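Glycoside hydrolase family 31 (PDB 5I0F) degrades cycloalternan, a cyclic glucan, probably as a retaining glycosidase that works through a covalent glycosyl-enzyme intermediate. Local coordinates at residues M1-P6 / S16-Y21; G34-G39 / D88-W93; M588-E593 / D603-N608. One frame throughout, in Å; residues are numbered along the deposited sequence.

Contact 1 (M1-P6 / S16-Y21)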
# COMPACT_ATOMS: atom_id res chain seq x y z
N MET A 1 9.02 23.37 28.01
CA MET A 1 10.06 22.95 27.04
C MET A 1 9.59 23.33 25.65
O MET A 1 8.41 23.17 25.32
CB MET A 1 10.32 21.44 27.11
CG MET A 1 11.42 20.96 26.17
SD MET A 1 11.61 19.18 26.04
CE MET A 1 10.00 18.63 25.45
N ILE A 2 10.53 23.82 24.84
CA ILE A 2 10.30 24.18 23.44
C ILE A 2 10.72 23.01 22.56
O ILE A 2 11.80 22.44 22.76
CB ILE A 2 11.11 25.43 23.04
CG1 ILE A 2 10.73 26.63 23.92
CG2 ILE A 2 10.91 25.75 21.56
CD1 ILE A 2 11.61 27.86 23.72
N THR A 3 9.86 22.63 21.62
CA THR A 3 10.18 21.60 20.65
C THR A 3 10.26 22.19 19.24
O THR A 3 9.33 22.86 18.77
CB THR A 3 9.12 20.47 20.68
OG1 THR A 3 9.09 19.90 21.98
CG2 THR A 3 9.44 19.35 19.68
N HIS A 4 11.39 21.95 18.60
CA HIS A 4 11.55 22.24 17.19
C HIS A 4 12.28 21.08 16.56
O HIS A 4 13.33 20.69 17.03
CB HIS A 4 12.33 23.53 16.97
CG HIS A 4 12.63 23.81 15.53
ND1 HIS A 4 11.69 24.32 14.67
CD2 HIS A 4 13.76 23.63 14.81
CE1 HIS A 4 12.23 24.47 13.48
NE2 HIS A 4 13.49 24.06 13.53
N ARG A 5 11.68 20.50 15.52
CA ARG A 5 12.31 19.45 14.71
C ARG A 5 12.25 19.96 13.28
O ARG A 5 11.17 20.08 12.73
CB ARG A 5 11.51 18.16 14.79
CG ARG A 5 11.51 17.45 16.14
CD ARG A 5 10.66 16.19 16.09
NE ARG A 5 9.24 16.49 15.92
CZ ARG A 5 8.26 15.58 15.89
NH1 ARG A 5 8.51 14.28 16.01
NH2 ARG A 5 6.99 15.99 15.74
N PRO A 6 13.41 20.27 12.67
CA PRO A 6 13.41 20.88 11.34
C PRO A 6 12.54 20.15 10.29
O PRO A 6 11.93 20.79 9.46
CB PRO A 6 14.88 20.79 10.94
CG PRO A 6 15.62 20.85 12.21
CD PRO A 6 14.78 20.08 13.18
N SER A 16 3.88 19.20 10.55
CA SER A 16 3.58 19.43 11.97
C SER A 16 3.85 20.90 12.33
O SER A 16 4.41 21.66 11.54
CB SER A 16 4.38 18.46 12.86
OG SER A 16 5.74 18.36 12.47
N LEU A 17 3.46 21.28 13.55
CA LEU A 17 3.60 22.67 13.99
C LEU A 17 5.00 23.07 14.46
O LEU A 17 5.23 24.24 14.79
CB LEU A 17 2.59 22.94 15.13
CG LEU A 17 1.13 22.86 14.72
CD1 LEU A 17 0.23 22.94 15.95
CD2 LEU A 17 0.78 23.97 13.74
N ASP A 18 5.93 22.13 14.49
CA ASP A 18 7.26 22.32 15.09
C ASP A 18 8.42 22.26 14.08
O ASP A 18 9.55 21.98 14.46
CB ASP A 18 7.46 21.24 16.18
CG ASP A 18 7.42 19.82 15.62
OD1 ASP A 18 7.09 19.64 14.42
OD2 ASP A 18 7.73 18.88 16.39
N GLN A 19 8.14 22.53 12.79
CA GLN A 19 9.12 22.31 11.72
C GLN A 19 9.41 23.54 10.87
O GLN A 19 8.76 24.57 11.01
CB GLN A 19 8.70 21.14 10.83
CG GLN A 19 7.47 21.37 9.97
CD GLN A 19 7.27 20.20 9.02
OE1 GLN A 19 6.60 19.21 9.34
NE2 GLN A 19 7.93 20.28 7.87
N LEU A 20 10.42 23.40 10.02
CA LEU A 20 10.62 24.30 8.89
C LEU A 20 9.77 23.87 7.69
O LEU A 20 9.61 22.68 7.44
CB LEU A 20 12.08 24.28 8.47
CG LEU A 20 13.11 24.76 9.49
CD1 LEU A 20 14.50 24.67 8.88
CD2 LEU A 20 12.79 26.17 9.92
N TYR A 21 9.27 24.85 6.94
CA TYR A 21 8.59 24.60 5.66
C TYR A 21 9.03 25.63 4.60
O TYR A 21 8.74 26.82 4.76
CB TYR A 21 7.06 24.63 5.79
CG TYR A 21 6.41 24.21 4.49
CD1 TYR A 21 6.53 22.89 4.04
CD2 TYR A 21 5.78 25.13 3.65
CE1 TYR A 21 5.97 22.48 2.83
CE2 TYR A 21 5.23 24.73 2.43
CZ TYR A 21 5.33 23.40 2.03
OH TYR A 21 4.79 22.98 0.84
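Asp-18, which has more surface buried by this contact than any other residue, is held by Arg-5 through side chain and backbone alike. In a side-on salt bridge, Arg-5 NE and NH2 both converge on Asp-18 OD2, at 2.9 and 3.1 Å. NH2 meets the syn lone pair, whereas NE reaches the syn side from 28° out of the carboxylate plane, in keeping with the steep 69° between the guanidinium and carboxylate planes. With CG set between the backbone N and the carbonyl carbon (chi1 62°), OD1 also accepts a hydrogen bond from Ser-16 OG at 2.7 Å. With partners on both oxygens, the carboxylate is probably restrained in its rotation. In the backbone, Arg-5 N donates to Asp-18 O at 2.8 Å. Pro-6 carries the pairing one step on: its O accepts from Leu-20 N at 3.1 Å, and its CB lies within 4.4 Å of Leu-20 CD1. Between the two bonds, Gln-19 CA points a C-H at Arg-5 O. Leu-20 CD2 meets the edge of the His-4 ring, whose ND1 is hydrogen-bonded to Gly-34 O and NE2 to Tyr-107 OH. Strands 2-3 and 20-21 both pair antiparallel with strand 31-37, while strand 105-113 packs against Ile-2 and Leu-20.

Contact 2 (G34-G39 / D88-W93)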
# COMPACT_ATOMS: atom_id res chain seq x y z
N GLY A 34 8.32 26.96 12.46
CA GLY A 34 7.42 26.52 13.53
C GLY A 34 8.12 25.95 14.76
O GLY A 34 9.18 25.33 14.65
N ALA A 35 7.54 26.18 15.92
CA ALA A 35 7.98 25.57 17.18
C ALA A 35 6.77 25.40 18.08
O ALA A 35 5.78 26.12 17.92
CB ALA A 35 9.04 26.43 17.87
N THR A 36 6.82 24.42 18.98
CA THR A 36 5.79 24.25 19.97
C THR A 36 6.37 24.37 21.39
O THR A 36 7.58 24.16 21.61
CB THR A 36 5.07 22.89 19.85
OG1 THR A 36 6.01 21.83 20.10
CG2 THR A 36 4.47 22.71 18.45
N THR A 37 5.50 24.72 22.32
CA THR A 37 5.81 24.76 23.73
C THR A 37 4.97 23.72 24.46
O THR A 37 3.79 23.54 24.15
CB THR A 37 5.54 26.17 24.31
OG1 THR A 37 4.18 26.53 24.09
CG2 THR A 37 6.42 27.19 23.62
N SER A 38 5.59 23.03 25.42
CA SER A 38 4.93 21.99 26.22
C SER A 38 3.88 22.58 27.15
O SER A 38 2.84 21.97 27.39
CB SER A 38 5.95 21.18 27.03
OG SER A 38 6.58 21.98 28.02
N GLY A 39 4.18 23.75 27.70
CA GLY A 39 3.23 24.48 28.51
C GLY A 39 2.71 25.69 27.77
O GLY A 39 3.18 26.02 26.68
N ASP A 88 -5.78 20.13 20.33
CA ASP A 88 -4.34 19.87 20.39
C ASP A 88 -3.76 20.37 21.74
O ASP A 88 -3.95 21.53 22.13
CB ASP A 88 -3.65 20.56 19.19
CG ASP A 88 -2.13 20.42 19.19
OD1 ASP A 88 -1.61 19.37 19.64
OD2 ASP A 88 -1.45 21.35 18.71
N ALA A 89 -3.09 19.46 22.46
CA ALA A 89 -2.41 19.80 23.71
C ALA A 89 -1.19 20.69 23.48
O ALA A 89 -0.84 21.48 24.34
CB ALA A 89 -2.02 18.54 24.47
N ASP A 90 -0.53 20.53 22.32
CA ASP A 90 0.61 21.38 21.93
C ASP A 90 0.15 22.78 21.51
O ASP A 90 -0.95 22.97 20.98
CB ASP A 90 1.43 20.77 20.78
CG ASP A 90 2.34 19.63 21.23
OD1 ASP A 90 2.81 19.62 22.40
OD2 ASP A 90 2.62 18.74 20.39
N ASN A 91 1.02 23.74 21.76
CA ASN A 91 0.77 25.13 21.47
C ASN A 91 1.77 25.52 20.40
O ASN A 91 2.97 25.65 20.68
CB ASN A 91 0.96 25.95 22.74
CG ASN A 91 0.07 25.47 23.87
OD1 ASN A 91 0.56 24.93 24.87
ND2 ASN A 91 -1.24 25.61 23.70
N GLY A 92 1.28 25.65 19.18
CA GLY A 92 2.10 26.02 18.05
C GLY A 92 2.35 27.52 17.98
O GLY A 92 1.46 28.32 18.28
N TRP A 93 3.57 27.87 17.58
CA TRP A 93 3.97 29.25 17.30
C TRP A 93 4.64 29.26 15.93
O TRP A 93 5.26 28.27 15.54
CB TRP A 93 4.96 29.71 18.36
CG TRP A 93 4.35 29.84 19.71
CD1 TRP A 93 4.18 28.85 20.65
CD2 TRP A 93 3.86 31.04 20.30
NE1 TRP A 93 3.61 29.37 21.77
CE2 TRP A 93 3.40 30.71 21.59
CE3 TRP A 93 3.78 32.38 19.86
CZ2 TRP A 93 2.85 31.66 22.45
CZ3 TRP A 93 3.22 33.32 20.72
CH2 TRP A 93 2.76 32.96 21.99
O HOH W 1 1.69 28.68 24.56
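Ala-35 and Trp-93 form an antiparallel hydrogen-bonded pair, joined by Ala-35 N to Trp-93 O at 3.1 Å and Trp-93 N to Ala-35 O at 2.8 Å. Two residues along, Thr-37 N donates to Asn-91 O at 3.2 Å, but the return bond is absent and Asn-91 N is buried without a partner, so the ladder frays at this end. The non-hydrogen-bonded pair between them, Thr-36 with Gly-92, comes to a close 4.5 Å between CA atoms; Thr-36 CG2 rests against Gly-92 CA. On the face shared by Ala-35, Thr-37, Asn-91 and Trp-93, the NE1 edge of the indole faces Thr-37 OG1 at 3.7 Å, with the methyl CG2 close by. Thr-37 OG1, lying between its own backbone N and carbonyl carbon (chi1 58°), lies against Asn-91 CB, the two side chains crossing at about a right angle, and donates to Gly-39 O at 2.8 Å, which pins the turn that ends the strand. A water bridges OG1 and Trp-93 NE1 through two weak bonds. Met-44 of strand 41-49 packs on Ala-35, Thr-37 and Trp-93 alike. Within the antiparallel sheet, strand 31-37 is flanked by strand 91-97 and by the short strands 2-3 and 20-21, and strand 54-62 continues the sheet beyond 91-97.

Contact 3 (M588-E593 / D603-N608). With BGC (beta-D-glucopyranose), chain C; GLC (alpha-D-glucopyranose), chain B; GLC (alpha-D-glucopyranose), chain D.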
# COMPACT_ATOMS: atom_id res chain seq x y z
N MET A 588 -9.86 -13.60 -5.66
CA MET A 588 -11.28 -13.32 -5.43
C MET A 588 -11.56 -13.46 -3.93
O MET A 588 -11.42 -14.56 -3.38
CB MET A 588 -12.13 -14.30 -6.24
CG MET A 588 -13.62 -14.07 -6.07
SD MET A 588 -14.56 -15.40 -6.85
CE MET A 588 -16.20 -14.69 -6.72
N GLN A 589 -11.98 -12.38 -3.29
CA GLN A 589 -12.08 -12.33 -1.85
C GLN A 589 -13.12 -11.33 -1.37
O GLN A 589 -13.16 -10.19 -1.86
CB GLN A 589 -10.71 -11.92 -1.28
CG GLN A 589 -10.59 -11.81 0.24
CD GLN A 589 -10.30 -10.41 0.78
OE1 GLN A 589 -9.77 -10.27 1.89
NE2 GLN A 589 -10.63 -9.38 0.01
N TYR A 590 -13.91 -11.73 -0.39
CA TYR A 590 -14.79 -10.78 0.33
C TYR A 590 -14.26 -10.57 1.75
O TYR A 590 -13.62 -11.45 2.32
CB TYR A 590 -16.26 -11.21 0.30
CG TYR A 590 -16.63 -12.40 1.18
CD1 TYR A 590 -16.82 -12.23 2.56
CD2 TYR A 590 -16.82 -13.68 0.63
CE1 TYR A 590 -17.17 -13.32 3.36
CE2 TYR A 590 -17.17 -14.76 1.42
CZ TYR A 590 -17.35 -14.58 2.78
OH TYR A 590 -17.71 -15.66 3.56
N HIS A 591 -14.55 -9.40 2.31
CA HIS A 591 -14.00 -8.98 3.60
C HIS A 591 -14.89 -7.91 4.23
O HIS A 591 -15.63 -7.21 3.54
CB HIS A 591 -12.56 -8.49 3.38
CG HIS A 591 -11.84 -8.06 4.63
ND1 HIS A 591 -11.84 -8.80 5.79
CD2 HIS A 591 -11.05 -6.99 4.87
CE1 HIS A 591 -11.14 -8.16 6.72
NE2 HIS A 591 -10.63 -7.06 6.18
N SER A 592 -14.81 -7.78 5.55
CA SER A 592 -15.51 -6.73 6.27
C SER A 592 -14.69 -6.15 7.42
O SER A 592 -14.02 -6.87 8.19
CB SER A 592 -16.84 -7.24 6.82
OG SER A 592 -16.68 -8.35 7.70
N GLU A 593 -14.80 -4.84 7.56
CA GLU A 593 -14.10 -4.10 8.60
C GLU A 593 -14.73 -4.30 9.98
O GLU A 593 -15.93 -4.50 10.10
CB GLU A 593 -14.13 -2.60 8.23
CG GLU A 593 -13.27 -1.70 9.12
CD GLU A 593 -13.24 -0.27 8.62
OE1 GLU A 593 -14.30 0.25 8.23
OE2 GLU A 593 -12.16 0.36 8.63
N ASP A 603 -20.87 -8.30 7.92
CA ASP A 603 -20.21 -9.27 7.06
C ASP A 603 -20.60 -9.04 5.59
O ASP A 603 -21.76 -8.71 5.31
CB ASP A 603 -20.59 -10.72 7.44
CG ASP A 603 -20.17 -11.13 8.87
OD1 ASP A 603 -19.54 -10.31 9.61
OD2 ASP A 603 -20.45 -12.31 9.25
N ARG A 604 -19.63 -9.26 4.69
CA ARG A 604 -19.85 -9.23 3.25
C ARG A 604 -20.10 -10.62 2.67
O ARG A 604 -19.85 -10.89 1.48
CB ARG A 604 -18.69 -8.54 2.53
CG ARG A 604 -18.91 -7.05 2.29
CD ARG A 604 -18.99 -6.27 3.59
NE ARG A 604 -18.89 -4.85 3.33
CZ ARG A 604 -19.28 -3.86 4.14
NH1 ARG A 604 -19.85 -4.09 5.32
NH2 ARG A 604 -19.10 -2.61 3.74
N THR A 605 -20.61 -11.50 3.52
CA THR A 605 -21.07 -12.81 3.05
C THR A 605 -22.31 -12.64 2.16
O THR A 605 -23.06 -11.70 2.34
CB THR A 605 -21.47 -13.71 4.22
OG1 THR A 605 -22.47 -13.04 5.01
CG2 THR A 605 -20.24 -14.05 5.08
N PRO A 606 -22.53 -13.56 1.22
CA PRO A 606 -23.69 -13.42 0.35
C PRO A 606 -25.01 -13.39 1.11
O PRO A 606 -25.91 -12.60 0.77
CB PRO A 606 -23.58 -14.65 -0.56
CG PRO A 606 -22.11 -14.91 -0.65
CD PRO A 606 -21.59 -14.59 0.73
N TRP A 607 -25.09 -14.21 2.16
CA TRP A 607 -26.29 -14.30 3.02
C TRP A 607 -26.53 -13.06 3.88
O TRP A 607 -27.69 -12.63 3.99
CB TRP A 607 -26.30 -15.60 3.89
CG TRP A 607 -24.97 -16.03 4.42
CD1 TRP A 607 -24.44 -15.74 5.64
CD2 TRP A 607 -23.98 -16.78 3.72
NE1 TRP A 607 -23.19 -16.27 5.75
CE2 TRP A 607 -22.88 -16.93 4.58
CE3 TRP A 607 -23.93 -17.38 2.46
CZ2 TRP A 607 -21.74 -17.63 4.22
CZ3 TRP A 607 -22.81 -18.07 2.09
CH2 TRP A 607 -21.73 -18.20 2.97
N ASN A 608 -25.49 -12.50 4.50
CA ASN A 608 -25.70 -11.26 5.27
C ASN A 608 -26.11 -10.09 4.38
O ASN A 608 -27.05 -9.34 4.70
CB ASN A 608 -24.49 -10.87 6.11
CG ASN A 608 -24.82 -9.73 7.06
OD1 ASN A 608 -25.79 -9.81 7.83
ND2 ASN A 608 -24.04 -8.65 6.99
C2 BGC C . -6.51 -4.01 6.77
C3 BGC C . -7.96 -4.50 6.94
C4 BGC C . -8.09 -5.25 8.26
C5 BGC C . -7.61 -4.38 9.43
C6 BGC C . -7.57 -5.23 10.70
C1 BGC C . -5.58 -4.01 8.02
O2 BGC C . -6.20 -3.11 5.69
O3 BGC C . -8.33 -5.32 5.83
O4 BGC C . -9.46 -5.65 8.47
O5 BGC C . -6.31 -3.77 9.23
O6 BGC C . -7.35 -4.41 11.85
C1 GLC B . -12.10 3.54 12.08
C2 GLC B . -13.22 2.59 11.68
C3 GLC B . -13.13 1.29 12.48
C4 GLC B . -11.75 0.66 12.34
C5 GLC B . -10.69 1.69 12.77
C6 GLC B . -9.23 1.22 12.71
O1 GLC B . -12.28 3.97 13.44
O2 GLC B . -14.49 3.22 11.92
O3 GLC B . -14.16 0.41 12.02
O4 GLC B . -11.63 -0.52 13.14
O5 GLC B . -10.84 2.87 11.96
O6 GLC B . -8.93 0.40 11.56
C1 GLC D . -8.96 1.12 10.30
C2 GLC D . -8.84 0.11 9.16
C3 GLC D . -7.42 -0.46 9.10
C4 GLC D . -6.43 0.68 8.94
C5 GLC D . -6.60 1.62 10.14
C6 GLC D . -5.64 2.80 10.12
O2 GLC D . -9.80 -0.93 9.34
O3 GLC D . -7.32 -1.36 7.99
O4 GLC D . -5.08 0.17 8.85
O5 GLC D . -7.95 2.13 10.19
O6 GLC D . -5.98 3.75 9.11
O HOH W 2 -17.30 -10.44 6.00
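The ring of Tyr-590 lies flat against the backbone of Arg-604 and Thr-605, and this is where the two segments pack tightly. Arg-604 O and Thr-605 CA sit over one face; the CA stands 4.3 Å from the ring centroid and 23° off the normal, a CH-pi contact. Tyr-590 CG lies between the backbone N and the carbonyl carbon (chi1 73°), which swings the ring toward the loop. At its far end Tyr-590 OH, hydrogen-bonded to His-317 NE2, touches Thr-605 CG2 at 3.4 Å. The aliphatic part of Arg-604 runs past the carbonyl of His-591, its CB 3.5 Å from His-591 O, before the guanidinium finds Arg-602 O, Gly-564 O and Ser-535 OG. Around Ser-592 the fit is looser. No direct hydrogen bond joins the segments; instead a water links Ser-592 OG, at 2.8 Å, with Arg-604 N, at 2.9 Å, while Ser-592 OG stays 3.7 Å from Asp-603 CA. The loop is braced from within, since Thr-605 is the N-cap of helix 606-613, its OG1 accepting from Asn-608 N, and Asn-608 ND2 donates to Asp-603 O. His-591 points away from the 603-608 loop, and both it and Glu-593 reach the bound sugars. His-591 NE2 sits between two hydroxyls of the beta-glucose, donating to O4 and bonded to O3, and Glu-593 OE2 accepts from O2 of a chain D glucose at 2.8 Å. This is the carboxy-terminal end of the last strand of a TIM barrel, where barrel glycosidases such as family 31 carry their substrate-binding loops.

Overall arrangement
From the N terminus, contact 1 closes a nine-residue loop, and after a further loop the chain enters strand 31-37, which opens contact 2. That contact closes a longer excursion of 48 residues, which includes strands 41-49 and 54-62 and helix 66-72. The two follow in series without nesting, yet their centres are about 9 Å apart and they share one antiparallel sheet: a probable hydrogen bond from Thr-3 N to Thr-36 O joins them, and Leu-17 packs on Asp-88. Contact 3 closes another nine-residue loop far along the chain, joining the last barrel strand to helix 606-613. Its centre is about 44 Å from those of both others, in the catalytic barrel rather than the N-terminal domain.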